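Local coordinates for putative Glycosidase (Bacteroides thetaiotaomicron, PDB 3R67), which is a putative glycosidase, most probably built as a five-bladed beta-propeller like its sequence relatives among carbohydrate-active enzymes, with its precise function unassigned, at residues Y132-T137 against A147-R152; E158-A163 against D216-E221; S181-L186 against A252-K257; G285-D290 against I298-K303. One frame throughout, in Å; residues are numbered along the deposited sequence.

Overall arrangement
Interactions 1 and 4 each join two strands of an antiparallel hairpin, but interaction 1 is regular and buried, whereas interaction 4 is only partly buried and lies farther from the chain's centre. Interaction 2 continues the sheet of interaction 1 and ties its outer strand, 158-162, to a loop through apolar packing and one backbone bond. Interaction 3 is buried and parallel, pairing strands far apart in sequence; a threonine hydroxyl reinforces its backbone bonding, where interaction 4 has a bulge and a charged arginine. Ile-182 meets Val-133 and Leu-135 of interaction 1 as well as Trp-220 of interaction 2, so three contacts share one apolar seam. Interactions 3 and 4 touch through Lys-257, Leu-288 and Ile-298.

Interaction 1: residues Y132-T137 against A147-R152; sequences YVMLYT and AVATSR
Ala-147 lies with its methyl group over one face of the Tyr-136 ring, CB standing 4.0 Å from the ring centroid in a CH-pi contact displaced toward the CZ side. The small residue suits the place, because the ring leans across the neighbouring strand: a chi1 of 67° sets Tyr-136 CG between its own backbone N and carbonyl carbon, and CE1 then reaches Ala-149 CB at 3.9 Å. The hydroxyl of Tyr-136 accepts from a water that also donates to Val-148 O, and it bonds to Glu-114, which gives the polar end of a buried ring its partners. Tyr-132 behaves differently. Its CB is 3.3 Å from Ser-151 O, which lies in the plane of the ring at its edge. A tyrosine suits this site, its ring packing on Val-124 and Val-126 while the hydroxyl reaches Ile-58 O. The same Ser-151 O accepts a 2.8 Å bond from Tyr-132 N, and the pairing runs on through Met-134 with Ala-149 to Tyr-136 with Ala-147. On the opposite side of the sheet, Leu-135 CD2 and Val-148 CG2 lie alongside each other, 3.7 Å apart. This hairpin forms the middle of a four-stranded antiparallel sheet, with strand 118-126 beside 132-139 and strand 158-162 beside 144-151; Val-133 and Leu-135 pack against Ile-182 of strand 180-187.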
loop_
_atom_site.group_PDB
_atom_site.type_symbol
_atom_site.label_atom_id
_atom_site.label_comp_id
_atom_site.label_asym_id
_atom_site.label_seq_id
_atom_site.Cartn_x
_atom_site.Cartn_y
_atom_site.Cartn_z
ATOM N N TYR A 132 1.980 -3.032 15.509
ATOM C CA TYR A 132 1.623 -2.640 14.143
ATOM C C TYR A 132 2.823 -1.977 13.487
ATOM O O TYR A 132 3.420 -1.064 14.056
ATOM C CB TYR A 132 0.383 -1.717 14.096
ATOM C CG TYR A 132 -0.870 -2.422 14.545
ATOM C CD1 TYR A 132 -1.656 -3.138 13.640
ATOM C CD2 TYR A 132 -1.259 -2.413 15.883
ATOM C CE1 TYR A 132 -2.788 -3.838 14.065
ATOM C CE2 TYR A 132 -2.378 -3.121 16.317
ATOM C CZ TYR A 132 -3.145 -3.816 15.402
ATOM O OH TYR A 132 -4.254 -4.476 15.830
ATOM N N VAL A 133 3.191 -2.466 12.301
ATOM C CA VAL A 133 4.335 -1.957 11.580
ATOM C C VAL A 133 3.818 -1.305 10.295
ATOM O O VAL A 133 3.211 -1.963 9.437
ATOM C CB VAL A 133 5.389 -3.072 11.317
ATOM C CG1 VAL A 133 6.595 -2.535 10.533
ATOM C CG2 VAL A 133 5.843 -3.696 12.626
HETATM N N MSE A 134 4.039 0.005 10.185
HETATM C CA MSE A 134 3.618 0.756 9.017
HETATM C C MSE A 134 4.793 1.114 8.143
HETATM O O MSE A 134 5.793 1.618 8.646
HETATM C CB MSE A 134 2.895 2.042 9.434
HETATM C CG MSE A 134 2.472 2.924 8.226
HETATM SE SE MSE A 134 2.174 4.791 8.700
HETATM C CE MSE A 134 0.701 4.547 9.706
ATOM N N LEU A 135 4.659 0.855 6.838
ATOM C CA LEU A 135 5.619 1.204 5.792
ATOM C C LEU A 135 4.979 2.241 4.919
ATOM O O LEU A 135 3.916 1.964 4.347
ATOM C CB LEU A 135 6.047 -0.038 4.996
ATOM C CG LEU A 135 6.879 -1.053 5.756
ATOM C CD1 LEU A 135 6.751 -2.372 5.142
ATOM C CD2 LEU A 135 8.329 -0.615 5.903
ATOM N N TYR A 136 5.551 3.447 4.869
ATOM C CA TYR A 136 4.960 4.530 4.097
ATOM C C TYR A 136 6.023 5.331 3.364
ATOM O O TYR A 136 7.222 5.138 3.582
ATOM C CB TYR A 136 4.177 5.443 5.075
ATOM C CG TYR A 136 5.050 6.204 6.058
ATOM C CD1 TYR A 136 5.515 5.598 7.225
ATOM C CD2 TYR A 136 5.357 7.549 5.853
ATOM C CE1 TYR A 136 6.332 6.283 8.122
ATOM C CE2 TYR A 136 6.156 8.256 6.757
ATOM C CZ TYR A 136 6.639 7.618 7.894
ATOM O OH TYR A 136 7.415 8.299 8.810
ATOM N N THR A 137 5.582 6.250 2.512
ATOM C CA THR A 137 6.486 7.140 1.784
ATOM C C THR A 137 6.576 8.495 2.443
ATOM O O THR A 137 5.549 9.127 2.700
ATOM C CB THR A 137 6.008 7.327 0.335
ATOM O OG1 THR A 137 5.703 6.080 -0.253
ATOM C CG2 THR A 137 6.993 8.103 -0.521
ATOM N N ALA A 147 9.746 4.685 4.667
ATOM C CA ALA A 147 10.049 4.812 6.095
ATOM C C ALA A 147 9.209 3.840 6.955
ATOM O O ALA A 147 8.209 3.308 6.498
ATOM C CB ALA A 147 9.793 6.245 6.553
ATOM N N VAL A 148 9.606 3.669 8.218
ATOM C CA VAL A 148 8.933 2.800 9.170
ATOM C C VAL A 148 8.406 3.619 10.355
ATOM O O VAL A 148 9.062 4.558 10.840
ATOM C CB VAL A 148 9.866 1.654 9.675
ATOM C CG1 VAL A 148 9.101 0.678 10.574
ATOM C CG2 VAL A 148 10.500 0.896 8.509
ATOM N N ALA A 149 7.205 3.239 10.809
ATOM C CA ALA A 149 6.547 3.752 11.994
ATOM C C ALA A 149 5.863 2.591 12.706
ATOM O O ALA A 149 5.388 1.684 12.031
ATOM C CB ALA A 149 5.565 4.859 11.635
ATOM N N THR A 150 5.868 2.565 14.054
ATOM C CA THR A 150 5.198 1.480 14.783
ATOM C C THR A 150 4.189 2.059 15.798
ATOM O O THR A 150 4.296 3.214 16.215
ATOM C CB THR A 150 6.173 0.528 15.490
ATOM O OG1 THR A 150 6.814 1.202 16.567
ATOM C CG2 THR A 150 7.184 -0.115 14.543
ATOM N N SER A 151 3.202 1.240 16.160
ATOM C CA SER A 151 2.160 1.580 17.116
ATOM C C SER A 151 1.514 0.331 17.686
ATOM O O SER A 151 1.554 -0.731 17.034
ATOM C CB SER A 151 1.092 2.438 16.434
ATOM O OG SER A 151 0.086 2.862 17.333
ATOM N N ARG A 152 0.880 0.470 18.879
ATOM C CA ARG A 152 0.138 -0.617 19.514
ATOM C C ARG A 152 -1.367 -0.324 19.512
ATOM O O ARG A 152 -2.167 -1.215 19.803
ATOM C CB ARG A 152 0.610 -0.884 20.953
ATOM C CG ARG A 152 1.965 -1.554 21.053
ATOM C CD ARG A 152 2.169 -2.176 22.426
ATOM N NE ARG A 152 1.166 -3.207 22.721
ATOM C CZ ARG A 152 1.264 -4.485 22.362
ATOM N NH1 ARG A 152 2.320 -4.911 21.683
ATOM N NH2 ARG A 152 0.302 -5.342 22.673
HETATM O O HOH W 1 9.657 7.160 9.899
#

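Interaction 2: residues E158-A163 against D216-E221; sequences EKYGPA and DLINWE
Tyr-160 and Ile-218 join the last strand of a four-stranded antiparallel sheet to a loop between strands 210-214 and 221-222 of a separate, mixed sheet, an arrangement consistent with adjacent blades of a beta-propeller. Apolar packing comes first. Ile-218 puts both of its branches on the tyrosine: CD1 sits over one face of the ring, 4.0 Å from the centroid and 24° off the normal, a CH-pi contact, while CG2 touches Tyr-160 CB at 3.6 Å. Two torsions make this possible: a chi1 of -60° turns CG1 opposite the carbonyl carbon and CG2 opposite the backbone N, and a chi2 of -51° then swings CD1 onto the ring. A branched aliphatic residue suits such a place, since one methyl can lie over the ring while the other packs at its root; Ile-218 also rests on Val-148 and Thr-150 of strand 144-151. Farther along, the methyl of Ala-163 meets Trp-220 CD1, a small group fitting beside a bulky indole.

Backbone bonding across the contact is a single strong link, from Trp-220 N to Ala-163 O. Within the loop, Asp-216 OD1 accepts from the N of Ile-218, as an Asx turn, and from the N of Asn-219, while its OD2 takes the Asn-219 amide. Together with Ser-214, whose hydroxyl also bonds within the loop, the aspartate would hold the bend that carries Ile-218. A weak bond runs from Trp-220 NE1 to Leu-217 O, and Tyr-200 and Met-202 pack on the indole. Lastly, Asn-219 OD1, which Lys-166 NZ also reaches, stands 2.7 Å from a water that lies 3.3 Å from Ala-163 O.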
loop_
_atom_site.group_PDB
_atom_site.type_symbol
_atom_site.label_atom_id
_atom_site.label_comp_id
_atom_site.label_asym_id
_atom_site.label_seq_id
_atom_site.Cartn_x
_atom_site.Cartn_y
_atom_site.Cartn_z
ATOM N N GLU A 158 5.333 5.838 16.561
ATOM C CA GLU A 158 6.761 6.106 16.748
ATOM C C GLU A 158 7.412 6.027 15.375
ATOM O O GLU A 158 7.271 4.996 14.714
ATOM C CB GLU A 158 7.375 5.117 17.762
ATOM C CG GLU A 158 8.127 5.758 18.917
ATOM C CD GLU A 158 9.494 6.336 18.600
ATOM O OE1 GLU A 158 10.460 5.547 18.483
ATOM O OE2 GLU A 158 9.618 7.582 18.557
ATOM N N LYS A 159 8.036 7.143 14.911
ATOM C CA LYS A 159 8.705 7.234 13.611
ATOM C C LYS A 159 10.176 6.845 13.748
ATOM O O LYS A 159 10.883 7.386 14.609
ATOM C CB LYS A 159 8.577 8.644 13.003
ATOM C CG LYS A 159 7.160 9.070 12.650
ATOM C CD LYS A 159 7.160 10.491 12.108
ATOM C CE LYS A 159 5.760 11.010 11.853
ATOM N NZ LYS A 159 5.754 12.410 11.364
ATOM N N TYR A 160 10.643 5.936 12.892
ATOM C CA TYR A 160 12.019 5.443 12.946
ATOM C C TYR A 160 12.872 5.901 11.758
ATOM O O TYR A 160 14.086 5.682 11.771
ATOM C CB TYR A 160 12.025 3.909 13.001
ATOM C CG TYR A 160 11.534 3.412 14.342
ATOM C CD1 TYR A 160 12.384 3.367 15.443
ATOM C CD2 TYR A 160 10.205 3.053 14.531
ATOM C CE1 TYR A 160 11.924 2.969 16.695
ATOM C CE2 TYR A 160 9.736 2.642 15.772
ATOM C CZ TYR A 160 10.601 2.596 16.853
ATOM O OH TYR A 160 10.155 2.176 18.082
ATOM N N GLY A 161 12.253 6.551 10.781
ATOM C CA GLY A 161 12.952 7.054 9.611
ATOM C C GLY A 161 13.029 6.051 8.482
ATOM O O GLY A 161 12.377 5.000 8.540
ATOM N N PRO A 162 13.834 6.371 7.436
ATOM C CA PRO A 162 13.931 5.473 6.266
ATOM C C PRO A 162 14.278 4.044 6.649
ATOM O O PRO A 162 15.144 3.811 7.497
ATOM C CB PRO A 162 15.056 6.097 5.438
ATOM C CG PRO A 162 14.966 7.566 5.755
ATOM C CD PRO A 162 14.621 7.609 7.228
ATOM N N ALA A 163 13.565 3.083 6.023
ATOM C CA ALA A 163 13.710 1.642 6.234
ATOM C C ALA A 163 15.097 1.150 5.827
ATOM O O ALA A 163 15.603 0.210 6.437
ATOM C CB ALA A 163 12.649 0.897 5.441
ATOM N N ASP A 216 14.593 -6.908 12.972
ATOM C CA ASP A 216 13.966 -6.077 14.000
ATOM C C ASP A 216 12.728 -5.299 13.486
ATOM O O ASP A 216 12.169 -4.527 14.275
ATOM C CB ASP A 216 14.997 -5.077 14.551
ATOM C CG ASP A 216 15.635 -4.146 13.527
ATOM O OD1 ASP A 216 15.039 -3.942 12.444
ATOM O OD2 ASP A 216 16.699 -3.576 13.832
ATOM N N LEU A 217 12.342 -5.453 12.179
ATOM C CA LEU A 217 11.173 -4.826 11.520
ATOM C C LEU A 217 11.333 -3.308 11.268
ATOM O O LEU A 217 10.461 -2.701 10.628
ATOM C CB LEU A 217 9.892 -5.027 12.352
ATOM C CG LEU A 217 9.413 -6.466 12.517
ATOM C CD1 LEU A 217 8.518 -6.581 13.676
ATOM C CD2 LEU A 217 8.747 -6.988 11.254
ATOM N N ILE A 218 12.445 -2.718 11.721
ATOM C CA ILE A 218 12.724 -1.287 11.596
ATOM C C ILE A 218 13.814 -1.058 10.531
ATOM O O ILE A 218 13.636 -0.221 9.644
ATOM C CB ILE A 218 13.140 -0.741 12.997
ATOM C CG1 ILE A 218 12.018 -0.935 14.062
ATOM C CG2 ILE A 218 13.672 0.692 12.965
ATOM C CD1 ILE A 218 10.683 -0.482 13.747
ATOM N N ASN A 219 14.936 -1.793 10.636
ATOM C CA ASN A 219 16.086 -1.698 9.744
ATOM C C ASN A 219 16.018 -2.809 8.729
ATOM O O ASN A 219 16.130 -3.984 9.088
ATOM C CB ASN A 219 17.377 -1.753 10.551
ATOM C CG ASN A 219 17.477 -0.625 11.548
ATOM O OD1 ASN A 219 17.650 0.549 11.196
ATOM N ND2 ASN A 219 17.357 -0.954 12.820
ATOM N N TRP A 220 15.780 -2.433 7.464
ATOM C CA TRP A 220 15.611 -3.352 6.351
ATOM C C TRP A 220 16.815 -3.296 5.439
ATOM O O TRP A 220 17.382 -2.232 5.216
ATOM C CB TRP A 220 14.319 -3.028 5.582
ATOM C CG TRP A 220 13.094 -3.299 6.404
ATOM C CD1 TRP A 220 12.508 -2.462 7.312
ATOM C CD2 TRP A 220 12.349 -4.522 6.448
ATOM N NE1 TRP A 220 11.429 -3.078 7.898
ATOM C CE2 TRP A 220 11.323 -4.354 7.404
ATOM C CE3 TRP A 220 12.434 -5.739 5.752
ATOM C CZ2 TRP A 220 10.382 -5.352 7.671
ATOM C CZ3 TRP A 220 11.515 -6.735 6.037
ATOM C CH2 TRP A 220 10.502 -6.537 6.982
ATOM N N GLU A 221 17.198 -4.459 4.910
ATOM C CA GLU A 221 18.357 -4.607 4.051
ATOM C C GLU A 221 17.950 -5.122 2.642
ATOM O O GLU A 221 17.629 -6.306 2.509
ATOM C CB GLU A 221 19.356 -5.568 4.717
ATOM C CG GLU A 221 20.652 -5.736 3.957
ATOM C CD GLU A 221 21.563 -6.787 4.545
ATOM O OE1 GLU A 221 21.307 -7.991 4.316
ATOM O OE2 GLU A 221 22.547 -6.410 5.219
HETATM O O HOH W 2 17.686 1.492 8.634
#

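Interaction 3: residues S181-L186 against A252-K257; sequences SIVTKL and AIMTDK
Thr-184 grips Ala-252 twice, its N and its hydroxyl both donating to Ala-252 O, at 2.9 Å from N and 2.7 Å from OG1. They arrive from opposite faces of the carbonyl plane, and a chi1 of 67°, which puts OG1 between the threonine's N and carbonyl carbon, is what brings the second donor there. Threonine suits the spot because a hydroxyl close to its own backbone can add to a strand's bonding; OG1 also bonds to Gln-191 NE2. Thr-184 O in turn accepts from Met-254 N, at 2.8 Å, whereas the link from Ala-252 N to Ile-182 O is weak and strongly bent. The two strand segments cross at 37°, and beyond Met-254 N a water bridges them, accepting from Leu-186 N and donating to Met-254 O. Ser-181 OG is satisfied by Pro-250 O.

Apolar atoms fill the remainder: Val-183 CG1 meets CG of Met-254, a selenomethionine, at 3.7 Å, the two side chains crossing roughly at right angles, and Val-183 CG2 faces the Ala-252 methyl. Strand 180-187, itself antiparallel to 190-196 and 199-204, is thus joined in parallel to 245-255, which pairs antiparallel with 258-266; such a link between antiparallel groups is consistent with neighbouring blades of a propeller.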
loop_
_atom_site.group_PDB
_atom_site.type_symbol
_atom_site.label_atom_id
_atom_site.label_comp_id
_atom_site.label_asym_id
_atom_site.label_seq_id
_atom_site.Cartn_x
_atom_site.Cartn_y
_atom_site.Cartn_z
ATOM N N SER A 181 5.488 -4.376 0.789
ATOM C CA SER A 181 4.614 -5.478 1.134
ATOM C C SER A 181 5.332 -6.492 2.027
ATOM O O SER A 181 6.066 -7.332 1.516
ATOM C CB SER A 181 4.109 -6.162 -0.131
ATOM O OG SER A 181 3.367 -5.235 -0.902
ATOM N N ILE A 182 5.121 -6.406 3.360
ATOM C CA ILE A 182 5.703 -7.353 4.332
ATOM C C ILE A 182 5.036 -8.719 4.144
ATOM O O ILE A 182 3.845 -8.751 3.888
ATOM C CB ILE A 182 5.570 -6.839 5.810
ATOM C CG1 ILE A 182 6.567 -5.699 6.062
ATOM C CG2 ILE A 182 5.834 -7.970 6.842
ATOM C CD1 ILE A 182 6.590 -5.135 7.561
ATOM N N VAL A 183 5.790 -9.833 4.326
ATOM C CA VAL A 183 5.246 -11.191 4.236
ATOM C C VAL A 183 4.511 -11.509 5.565
ATOM O O VAL A 183 5.073 -11.398 6.656
ATOM C CB VAL A 183 6.302 -12.268 3.880
ATOM C CG1 VAL A 183 5.675 -13.656 3.862
ATOM C CG2 VAL A 183 6.945 -11.973 2.529
ATOM N N THR A 184 3.249 -11.878 5.441
ATOM C CA THR A 184 2.361 -12.235 6.543
ATOM C C THR A 184 1.822 -13.645 6.349
ATOM O O THR A 184 1.887 -14.198 5.252
ATOM C CB THR A 184 1.170 -11.227 6.681
ATOM O OG1 THR A 184 0.295 -11.334 5.554
ATOM C CG2 THR A 184 1.603 -9.803 6.911
ATOM N N LYS A 185 1.234 -14.204 7.406
ATOM C CA LYS A 185 0.613 -15.526 7.351
ATOM C C LYS A 185 -0.550 -15.563 8.313
ATOM O O LYS A 185 -0.597 -14.750 9.239
ATOM C CB LYS A 185 1.627 -16.667 7.661
ATOM C CG LYS A 185 2.148 -16.697 9.101
ATOM C CD LYS A 185 3.117 -17.831 9.311
ATOM C CE LYS A 185 3.625 -17.859 10.726
ATOM N NZ LYS A 185 4.593 -18.968 10.942
ATOM N N LEU A 186 -1.462 -16.525 8.125
ATOM C CA LEU A 186 -2.548 -16.733 9.073
ATOM C C LEU A 186 -2.109 -17.710 10.151
ATOM O O LEU A 186 -1.588 -18.786 9.854
ATOM C CB LEU A 186 -3.856 -17.232 8.422
ATOM C CG LEU A 186 -4.602 -16.321 7.459
ATOM C CD1 LEU A 186 -5.890 -16.999 6.994
ATOM C CD2 LEU A 186 -4.962 -14.985 8.119
ATOM N N ALA A 252 2.146 -9.064 1.616
ATOM C CA ALA A 252 2.103 -10.391 1.000
ATOM C C ALA A 252 1.508 -11.379 1.992
ATOM O O ALA A 252 1.617 -11.161 3.208
ATOM C CB ALA A 252 3.489 -10.828 0.552
ATOM N N ILE A 253 0.834 -12.427 1.486
ATOM C CA ILE A 253 0.191 -13.424 2.345
ATOM C C ILE A 253 0.646 -14.828 1.941
ATOM O O ILE A 253 0.599 -15.191 0.764
ATOM C CB ILE A 253 -1.389 -13.297 2.309
ATOM C CG1 ILE A 253 -2.119 -14.327 3.222
ATOM C CG2 ILE A 253 -1.974 -13.288 0.890
ATOM C CD1 ILE A 253 -2.021 -14.077 4.771
HETATM N N MSE A 254 1.101 -15.609 2.931
HETATM C CA MSE A 254 1.493 -17.004 2.721
HETATM C C MSE A 254 0.249 -17.861 2.558
HETATM O O MSE A 254 -0.663 -17.786 3.384
HETATM C CB MSE A 254 2.366 -17.527 3.873
HETATM C CG MSE A 254 3.712 -16.836 3.987
HETATM SE SE MSE A 254 4.832 -17.548 5.436
HETATM C CE MSE A 254 5.040 -19.393 4.761
ATOM N N THR A 255 0.194 -18.640 1.472
ATOM C CA THR A 255 -0.938 -19.515 1.150
ATOM C C THR A 255 -0.434 -20.957 1.095
ATOM O O THR A 255 0.772 -21.184 1.207
ATOM C CB THR A 255 -1.619 -19.092 -0.165
ATOM O OG1 THR A 255 -0.803 -19.479 -1.276
ATOM C CG2 THR A 255 -1.999 -17.601 -0.208
ATOM N N ASP A 256 -1.343 -21.929 0.885
ATOM C CA ASP A 256 -0.979 -23.343 0.766
ATOM C C ASP A 256 -0.097 -23.593 -0.497
ATOM O O ASP A 256 0.617 -24.596 -0.534
ATOM C CB ASP A 256 -2.250 -24.237 0.723
ATOM C CG ASP A 256 -3.268 -23.910 -0.368
ATOM O OD1 ASP A 256 -3.441 -22.708 -0.687
ATOM O OD2 ASP A 256 -3.973 -24.843 -0.828
ATOM N N LYS A 257 -0.120 -22.670 -1.490
ATOM C CA LYS A 257 0.633 -22.808 -2.751
ATOM C C LYS A 257 1.966 -22.023 -2.778
ATOM O O LYS A 257 2.756 -22.205 -3.700
ATOM C CB LYS A 257 -0.217 -22.319 -3.936
ATOM C CG LYS A 257 -1.575 -22.992 -4.116
ATOM C CD LYS A 257 -1.519 -24.447 -4.459
ATOM C CE LYS A 257 -2.936 -24.885 -4.729
ATOM N NZ LYS A 257 -3.017 -26.261 -5.243
HETATM O O HOH W 3 -1.167 -18.214 5.902
#

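Interaction 4: residues G285-D290 against I298-K303. With EDO (1,2-ethanediol), chain F.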
loop_
_atom_site.group_PDB
_atom_site.type_symbol
_atom_site.label_atom_id
_atom_site.label_comp_id
_atom_site.label_asym_id
_atom_site.label_seq_id
_atom_site.Cartn_x
_atom_site.Cartn_y
_atom_site.Cartn_z
ATOM N N GLY A 285 -2.492 -7.034 -10.326
ATOM C CA GLY A 285 -1.991 -8.359 -10.688
ATOM C C GLY A 285 -1.604 -9.172 -9.472
ATOM O O GLY A 285 -1.742 -8.713 -8.334
ATOM N N GLN A 286 -1.151 -10.401 -9.698
ATOM C CA GLN A 286 -0.708 -11.299 -8.629
ATOM C C GLN A 286 0.469 -12.135 -9.079
ATOM O O GLN A 286 0.535 -12.564 -10.235
ATOM C CB GLN A 286 -1.834 -12.231 -8.136
ATOM C CG GLN A 286 -3.034 -11.504 -7.535
ATOM C CD GLN A 286 -4.132 -12.396 -7.081
ATOM O OE1 GLN A 286 -3.968 -13.608 -6.917
ATOM N NE2 GLN A 286 -5.272 -11.793 -6.817
ATOM N N ALA A 287 1.370 -12.400 -8.138
ATOM C CA ALA A 287 2.551 -13.230 -8.317
ATOM C C ALA A 287 2.658 -14.230 -7.180
ATOM O O ALA A 287 2.276 -13.911 -6.047
ATOM C CB ALA A 287 3.788 -12.354 -8.379
ATOM N N LEU A 288 3.165 -15.435 -7.480
ATOM C CA LEU A 288 3.313 -16.507 -6.501
ATOM C C LEU A 288 4.790 -16.829 -6.312
ATOM O O LEU A 288 5.494 -17.105 -7.282
ATOM C CB LEU A 288 2.533 -17.759 -6.928
ATOM C CG LEU A 288 2.406 -18.877 -5.895
ATOM C CD1 LEU A 288 1.426 -18.496 -4.780
ATOM C CD2 LEU A 288 1.947 -20.160 -6.563
ATOM N N PHE A 289 5.262 -16.738 -5.064
ATOM C CA PHE A 289 6.656 -16.998 -4.741
ATOM C C PHE A 289 6.779 -18.233 -3.880
ATOM O O PHE A 289 5.809 -18.641 -3.233
ATOM C CB PHE A 289 7.294 -15.796 -4.039
ATOM C CG PHE A 289 7.432 -14.580 -4.914
ATOM C CD1 PHE A 289 8.583 -14.377 -5.670
ATOM C CD2 PHE A 289 6.432 -13.609 -4.952
ATOM C CE1 PHE A 289 8.722 -13.241 -6.465
ATOM C CE2 PHE A 289 6.573 -12.482 -5.753
ATOM C CZ PHE A 289 7.710 -12.319 -6.522
ATOM N N ASP A 290 7.970 -18.835 -3.887
ATOM C CA ASP A 290 8.281 -20.018 -3.094
ATOM C C ASP A 290 8.224 -19.640 -1.600
ATOM O O ASP A 290 8.762 -18.600 -1.206
ATOM C CB ASP A 290 9.649 -20.591 -3.504
ATOM C CG ASP A 290 10.037 -21.845 -2.758
ATOM O OD1 ASP A 290 9.564 -22.926 -3.137
ATOM O OD2 ASP A 290 10.831 -21.744 -1.803
ATOM N N ILE A 298 7.288 -18.360 -8.811
ATOM C CA ILE A 298 6.716 -19.609 -9.338
ATOM C C ILE A 298 5.852 -19.276 -10.560
ATOM O O ILE A 298 6.045 -19.857 -11.633
ATOM C CB ILE A 298 5.905 -20.394 -8.268
ATOM C CG1 ILE A 298 6.764 -20.744 -7.012
ATOM C CG2 ILE A 298 5.274 -21.661 -8.894
ATOM C CD1 ILE A 298 5.929 -21.244 -5.797
ATOM N N ASP A 299 4.900 -18.349 -10.399
ATOM C CA ASP A 299 3.968 -17.988 -11.452
ATOM C C ASP A 299 3.460 -16.544 -11.235
ATOM O O ASP A 299 3.708 -15.936 -10.186
ATOM C CB ASP A 299 2.799 -18.999 -11.492
ATOM C CG ASP A 299 1.991 -18.999 -12.775
ATOM O OD1 ASP A 299 2.481 -18.434 -13.796
ATOM O OD2 ASP A 299 0.904 -19.613 -12.787
ATOM N N ARG A 300 2.786 -15.992 -12.256
ATOM C CA ARG A 300 2.319 -14.617 -12.318
ATOM C C ARG A 300 1.146 -14.509 -13.288
ATOM O O ARG A 300 1.096 -15.254 -14.263
ATOM C CB ARG A 300 3.515 -13.765 -12.773
ATOM C CG ARG A 300 3.350 -12.270 -12.825
ATOM C CD ARG A 300 4.719 -11.766 -13.197
ATOM N NE ARG A 300 4.777 -10.323 -13.381
ATOM C CZ ARG A 300 5.847 -9.695 -13.826
ATOM N NH1 ARG A 300 6.934 -10.381 -14.166
ATOM N NH2 ARG A 300 5.832 -8.376 -13.980
ATOM N N LEU A 301 0.186 -13.619 -13.004
ATOM C CA LEU A 301 -0.974 -13.419 -13.875
ATOM C C LEU A 301 -0.562 -12.615 -15.097
ATOM O O LEU A 301 0.165 -11.634 -14.958
ATOM C CB LEU A 301 -2.126 -12.724 -13.131
ATOM C CG LEU A 301 -2.730 -13.388 -11.858
ATOM C CD1 LEU A 301 -3.960 -12.594 -11.384
ATOM C CD2 LEU A 301 -3.145 -14.861 -12.097
ATOM N N ASP A 302 -1.007 -13.029 -16.293
ATOM C CA ASP A 302 -0.685 -12.349 -17.555
ATOM C C ASP A 302 -1.762 -11.292 -17.886
ATOM O O ASP A 302 -1.556 -10.421 -18.741
ATOM C CB ASP A 302 -0.529 -13.374 -18.687
ATOM C CG ASP A 302 0.719 -14.240 -18.495
ATOM O OD1 ASP A 302 1.609 -13.845 -17.692
ATOM O OD2 ASP A 302 0.822 -15.301 -19.163
ATOM N N LYS A 303 -2.881 -11.351 -17.150
ATOM C CA LYS A 303 -4.011 -10.431 -17.210
ATOM C C LYS A 303 -4.345 -9.969 -15.816
ATOM O O LYS A 303 -4.201 -10.747 -14.870
ATOM C CB LYS A 303 -5.249 -11.063 -17.886
ATOM C CG LYS A 303 -5.169 -11.145 -19.391
ATOM C CD LYS A 303 -6.463 -11.690 -19.977
ATOM C CE LYS A 303 -6.735 -11.201 -21.389
ATOM N NZ LYS A 303 -5.661 -11.564 -22.343
HETATM C C1 EDO F . 10.303 -10.830 -13.745
HETATM O O1 EDO F . 9.776 -10.154 -14.907
HETATM C C2 EDO F . 11.789 -11.183 -13.832
HETATM O O2 EDO F . 12.614 -10.004 -13.909
HETATM O O HOH W 4 0.123 -10.325 -12.582
#
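With chi1 at -175°, Arg-300 sends CG away from its backbone N, and the chain runs extended to NE, carrying CG past Gln-286 O at 3.8 Å and the guanidinium on beyond the strand. Leu-301 turns otherwise: at chi1 -59° its CG swings opposite the carbonyl carbon, so that CD1 lies alongside Gln-286 CB, 3.9 Å away, with both side chains pointing the same way. Leucine suits this buried position, while the amide of Gln-286 extends farther, to Trp-14 O.

Between the backbones, Leu-301 N donates to Gln-286 O and Leu-288 N to Asp-299 O. At the other end, Leu-288 O takes a 2.7 Å bond from Ile-298 N and a weak one from Asp-299 N, which makes a classic beta bulge: two residues face one. Ile-298, at the exposed end, has CD1 lying against the Phe-289 carbonyl and Asp-290 N. A water links Gln-286 N with Leu-301 O.

The arginine's polar end is well bound: Asp-242 pairs with NH2 and Tyr-263 takes NE. In the guanidinium plane, Arg-300 NH1 donates to EDO O1 of 1,2-ethanediol at 2.9 Å. That diol, also bonded to Thr-235, is probably a crystallisation additive; it shows that NH1 can donate there but identifies no ligand site. The chemistry thus implies a bulged hairpin end whose arginine is held by its charge pairing with Asp-242.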